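Local coordinates for protein 223aa long hypothetical arylmalonate decarboxylase (Sulfolobus tokodaii, PDB 2DGD) that is of unknown function but probably acts as a carbon-carbon lyase that decarboxylates arylmalonate-type substrates, at residues L103-Y117 with H165-C179. Residues are numbered along the deposited sequence; the frame is centred on the assembly and turned at random.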
# COMPACT_ATOMS: atom_id res chain seq x y z
N LEU A 103 6.26 29.90 -19.50
CA LEU A 103 6.20 29.58 -20.93
C LEU A 103 7.54 29.90 -21.58
O LEU A 103 8.04 29.15 -22.42
CB LEU A 103 5.08 30.36 -21.62
CG LEU A 103 3.66 29.92 -21.29
CD1 LEU A 103 2.67 30.84 -21.98
CD2 LEU A 103 3.46 28.49 -21.72
N LYS A 104 8.13 31.03 -21.19
CA LYS A 104 9.41 31.42 -21.75
C LYS A 104 10.46 30.41 -21.35
O LYS A 104 11.23 29.94 -22.19
CB LYS A 104 9.81 32.81 -21.25
CG LYS A 104 9.46 33.94 -22.21
CD LYS A 104 10.00 35.28 -21.68
CE LYS A 104 11.52 35.26 -21.48
NZ LYS A 104 12.04 36.53 -20.89
N LYS A 105 10.50 30.06 -20.07
CA LYS A 105 11.48 29.10 -19.61
C LYS A 105 11.30 27.77 -20.33
O LYS A 105 12.23 26.98 -20.46
CB LYS A 105 11.37 28.91 -18.10
CG LYS A 105 12.38 27.94 -17.52
CD LYS A 105 12.44 28.02 -15.99
CE LYS A 105 13.15 26.80 -15.38
NZ LYS A 105 12.34 25.54 -15.50
N LEU A 106 10.09 27.52 -20.82
CA LEU A 106 9.79 26.28 -21.53
C LEU A 106 10.01 26.41 -23.04
O LEU A 106 9.64 25.52 -23.81
CB LEU A 106 8.35 25.84 -21.27
CG LEU A 106 7.98 25.37 -19.86
CD1 LEU A 106 6.47 25.14 -19.79
CD2 LEU A 106 8.73 24.09 -19.54
N ASN A 107 10.61 27.53 -23.46
CA ASN A 107 10.87 27.79 -24.87
C ASN A 107 9.60 27.63 -25.71
O ASN A 107 9.59 26.90 -26.70
CB ASN A 107 11.92 26.82 -25.41
CG ASN A 107 13.19 26.83 -24.58
OD1 ASN A 107 13.83 27.87 -24.40
ND2 ASN A 107 13.56 25.66 -24.07
N VAL A 108 8.54 28.32 -25.32
CA VAL A 108 7.28 28.23 -26.03
C VAL A 108 7.08 29.38 -27.01
O VAL A 108 7.13 30.55 -26.62
CB VAL A 108 6.10 28.18 -25.04
CG1 VAL A 108 4.78 28.31 -25.78
CG2 VAL A 108 6.14 26.89 -24.26
N ARG A 109 6.85 29.04 -28.28
CA ARG A 109 6.60 30.05 -29.30
C ARG A 109 5.16 29.96 -29.81
O ARG A 109 4.49 30.97 -30.00
CB ARG A 109 7.59 29.93 -30.45
CG ARG A 109 9.00 30.37 -30.10
CD ARG A 109 9.75 30.87 -31.34
NE ARG A 109 10.99 30.13 -31.59
CZ ARG A 109 11.06 28.82 -31.82
NH1 ARG A 109 12.23 28.24 -32.04
NH2 ARG A 109 9.95 28.09 -31.84
N LYS A 110 4.69 28.74 -30.05
CA LYS A 110 3.32 28.53 -30.52
C LYS A 110 2.45 28.17 -29.32
O LYS A 110 2.80 27.30 -28.52
CB LYS A 110 3.28 27.42 -31.57
CG LYS A 110 3.92 27.84 -32.88
CD LYS A 110 4.07 26.67 -33.83
CE LYS A 110 4.70 27.12 -35.13
NZ LYS A 110 5.05 25.97 -36.01
N LEU A 111 1.32 28.85 -29.18
CA LEU A 111 0.45 28.62 -28.04
C LEU A 111 -1.04 28.44 -28.38
O LEU A 111 -1.56 29.09 -29.30
CB LEU A 111 0.61 29.81 -27.09
CG LEU A 111 -0.07 29.80 -25.72
CD1 LEU A 111 0.61 28.77 -24.84
CD2 LEU A 111 0.03 31.18 -25.09
N TRP A 112 -1.70 27.55 -27.65
CA TRP A 112 -3.13 27.33 -27.82
C TRP A 112 -3.72 27.82 -26.50
O TRP A 112 -3.25 27.43 -25.42
CB TRP A 112 -3.46 25.86 -28.01
CG TRP A 112 -4.86 25.66 -28.52
CD1 TRP A 112 -5.25 25.55 -29.82
CD2 TRP A 112 -6.06 25.61 -27.73
NE1 TRP A 112 -6.62 25.44 -29.90
CE2 TRP A 112 -7.14 25.47 -28.63
CE3 TRP A 112 -6.33 25.66 -26.35
CZ2 TRP A 112 -8.47 25.38 -28.20
CZ3 TRP A 112 -7.66 25.57 -25.92
CH2 TRP A 112 -8.71 25.44 -26.85
N ILE A 113 -4.74 28.67 -26.57
CA ILE A 113 -5.34 29.23 -25.36
C ILE A 113 -6.77 28.83 -25.04
O ILE A 113 -7.68 29.00 -25.85
CB ILE A 113 -5.27 30.78 -25.41
CG1 ILE A 113 -3.82 31.22 -25.47
CG2 ILE A 113 -5.96 31.38 -24.20
CD1 ILE A 113 -3.65 32.69 -25.77
N GLY A 114 -6.97 28.29 -23.84
CA GLY A 114 -8.30 27.91 -23.41
C GLY A 114 -8.73 28.85 -22.30
O GLY A 114 -7.92 29.19 -21.44
N THR A 115 -9.98 29.29 -22.32
CA THR A 115 -10.48 30.20 -21.29
C THR A 115 -11.91 29.84 -20.87
O THR A 115 -12.56 29.00 -21.50
CB THR A 115 -10.52 31.68 -21.77
OG1 THR A 115 -11.73 31.92 -22.48
CG2 THR A 115 -9.35 31.98 -22.67
N PRO A 116 -12.41 30.45 -19.79
CA PRO A 116 -13.77 30.13 -19.37
C PRO A 116 -14.73 31.24 -19.82
O PRO A 116 -15.94 31.14 -19.63
CB PRO A 116 -13.63 30.06 -17.86
CG PRO A 116 -12.70 31.19 -17.59
CD PRO A 116 -11.65 31.07 -18.69
N TYR A 117 -14.16 32.28 -20.42
CA TYR A 117 -14.91 33.46 -20.87
C TYR A 117 -15.73 33.30 -22.15
O TYR A 117 -15.73 32.26 -22.80
CB TYR A 117 -13.95 34.63 -21.08
CG TYR A 117 -12.87 34.74 -20.04
CD1 TYR A 117 -13.18 34.86 -18.69
CD2 TYR A 117 -11.53 34.75 -20.41
CE1 TYR A 117 -12.19 34.99 -17.73
CE2 TYR A 117 -10.52 34.88 -19.47
CZ TYR A 117 -10.86 35.00 -18.13
OH TYR A 117 -9.85 35.15 -17.20
N HIS A 165 -10.40 20.59 -29.80
CA HIS A 165 -9.64 21.24 -30.87
C HIS A 165 -8.29 20.56 -31.07
O HIS A 165 -7.30 21.22 -31.40
CB HIS A 165 -9.44 22.71 -30.52
CG HIS A 165 -10.71 23.48 -30.41
ND1 HIS A 165 -11.43 23.87 -31.52
CD2 HIS A 165 -11.41 23.89 -29.33
CE1 HIS A 165 -12.53 24.50 -31.12
NE2 HIS A 165 -12.54 24.52 -29.80
N LEU A 166 -8.25 19.25 -30.86
CA LEU A 166 -7.03 18.46 -30.99
C LEU A 166 -6.14 18.87 -32.16
O LEU A 166 -4.94 19.13 -31.98
CB LEU A 166 -7.38 16.99 -31.14
CG LEU A 166 -6.60 15.97 -30.32
CD1 LEU A 166 -6.62 14.65 -31.06
CD2 LEU A 166 -5.17 16.40 -30.09
N ASN A 167 -6.73 18.92 -33.35
CA ASN A 167 -6.00 19.26 -34.56
C ASN A 167 -5.11 20.50 -34.45
O ASN A 167 -3.97 20.49 -34.91
CB ASN A 167 -6.99 19.43 -35.72
CG ASN A 167 -6.31 19.97 -36.98
OD1 ASN A 167 -5.39 19.35 -37.52
ND2 ASN A 167 -6.77 21.14 -37.45
N GLU A 168 -5.64 21.57 -33.87
CA GLU A 168 -4.87 22.80 -33.72
C GLU A 168 -3.93 22.69 -32.52
O GLU A 168 -2.75 23.04 -32.61
CB GLU A 168 -5.78 24.00 -33.48
CG GLU A 168 -6.97 24.12 -34.37
CD GLU A 168 -7.82 25.31 -33.95
OE1 GLU A 168 -8.30 25.31 -32.79
OE2 GLU A 168 -8.00 26.26 -34.76
N VAL A 169 -4.47 22.23 -31.39
CA VAL A 169 -3.69 22.11 -30.17
C VAL A 169 -2.36 21.43 -30.42
O VAL A 169 -1.34 21.84 -29.86
CB VAL A 169 -4.46 21.32 -29.08
CG1 VAL A 169 -3.52 20.98 -27.93
CG2 VAL A 169 -5.62 22.15 -28.56
N LEU A 170 -2.37 20.40 -31.27
CA LEU A 170 -1.16 19.66 -31.60
C LEU A 170 -0.16 20.48 -32.37
O LEU A 170 0.96 20.05 -32.57
CB LEU A 170 -1.51 18.40 -32.40
CG LEU A 170 -2.27 17.33 -31.62
CD1 LEU A 170 -2.47 16.12 -32.49
CD2 LEU A 170 -1.49 16.96 -30.36
N LYS A 171 -0.57 21.66 -32.81
CA LYS A 171 0.32 22.54 -33.56
C LYS A 171 1.04 23.49 -32.62
O LYS A 171 1.97 24.19 -33.03
CB LYS A 171 -0.47 23.36 -34.58
CG LYS A 171 -1.10 22.55 -35.69
CD LYS A 171 -2.00 23.44 -36.51
CE LYS A 171 -2.62 22.70 -37.67
NZ LYS A 171 -3.60 23.60 -38.33
N ALA A 172 0.62 23.53 -31.36
CA ALA A 172 1.23 24.42 -30.38
C ALA A 172 2.39 23.77 -29.63
O ALA A 172 2.60 22.56 -29.71
CB ALA A 172 0.17 24.89 -29.38
N ASP A 173 3.15 24.60 -28.92
CA ASP A 173 4.28 24.10 -28.14
C ASP A 173 3.78 23.85 -26.73
O ASP A 173 4.42 23.13 -25.95
CB ASP A 173 5.40 25.14 -28.07
CG ASP A 173 6.03 25.39 -29.41
OD1 ASP A 173 6.39 24.41 -30.08
OD2 ASP A 173 6.18 26.58 -29.79
N ALA A 174 2.64 24.45 -26.41
CA ALA A 174 2.05 24.31 -25.09
C ALA A 174 0.65 24.88 -25.11
O ALA A 174 0.28 25.63 -26.02
CB ALA A 174 2.90 25.05 -24.06
N VAL A 175 -0.13 24.53 -24.09
CA VAL A 175 -1.49 25.01 -23.93
C VAL A 175 -1.53 25.86 -22.67
O VAL A 175 -0.84 25.58 -21.68
CB VAL A 175 -2.48 23.84 -23.75
CG1 VAL A 175 -3.83 24.38 -23.31
CG2 VAL A 175 -2.62 23.06 -25.05
N TYR A 176 -2.34 26.91 -22.70
CA TYR A 176 -2.48 27.78 -21.54
C TYR A 176 -3.96 27.89 -21.21
O TYR A 176 -4.77 28.17 -22.09
CB TYR A 176 -1.91 29.17 -21.83
CG TYR A 176 -2.32 30.23 -20.82
CD1 TYR A 176 -2.02 30.10 -19.47
CD2 TYR A 176 -3.03 31.36 -21.23
CE1 TYR A 176 -2.42 31.07 -18.54
CE2 TYR A 176 -3.43 32.33 -20.31
CZ TYR A 176 -3.12 32.18 -18.97
OH TYR A 176 -3.53 33.14 -18.06
N ILE A 177 -4.31 27.66 -19.95
CA ILE A 177 -5.70 27.76 -19.51
C ILE A 177 -5.81 28.94 -18.56
O ILE A 177 -5.31 28.89 -17.43
CB ILE A 177 -6.16 26.46 -18.82
CG1 ILE A 177 -6.03 25.29 -19.78
CG2 ILE A 177 -7.61 26.58 -18.40
CD1 ILE A 177 -6.31 23.94 -19.16
N ALA A 178 -6.48 30.00 -19.01
CA ALA A 178 -6.64 31.22 -18.23
C ALA A 178 -7.67 31.20 -17.10
O ALA A 178 -8.57 30.37 -17.09
CB ALA A 178 -6.93 32.39 -19.16
N CYS A 179 -7.51 32.13 -16.17
CA CYS A 179 -8.38 32.34 -15.00
C CYS A 179 -8.10 31.42 -13.82
O CYS A 179 -8.07 30.19 -13.94
CB CYS A 179 -9.86 32.25 -15.38
SG CYS A 179 -10.93 33.24 -14.27
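Trp112 packs on the short helix 166-169 and its N-cap residue His165, with one indole face on Val169, whose CG2 sits 3.4 Å from the centroid of the five-membered ring and almost on its normal, a CH-pi contact. The indole reaches that helix because chi1 of Trp112 (-166°) sets CG opposite the backbone N. At the ring edge, in plane, NE1 points at Glu168 OE1 in a straight but weak hydrogen bond of 3.3 Å, the carboxylate turned 68° from the indole. Farther along the ring edge, Trp112 CZ2 meets His165 CD2 at 3.5 Å; the imidazole is tilted against the indole and its NE2 is hydrogen-bonded to Asp140 OD1. With an alanine in place of Trp112, Val169 would probably lose the surface it packs on and Glu168 its indole N-H.

Asp173 turns its carboxylate toward 103-117: OD2 accepts from Lys110 N at 2.6 Å and from Arg109 N at 3.0 Å, the two donors coming from opposite faces of the carboxylate plane. Asp173 N in turn donates a hydrogen bond to Lys110 O. On the face away from Trp112, Leu111 CD1 rests on Tyr176 CB.

Backbone hydrogen bonds such as Gly114 N to Tyr176 O (2.8 Å) join 110-115 and 174-177 as the parallel central strands of a four-stranded sheet, flanked by helices in the alpha/beta manner of the Asp/Glu racemase superfamily.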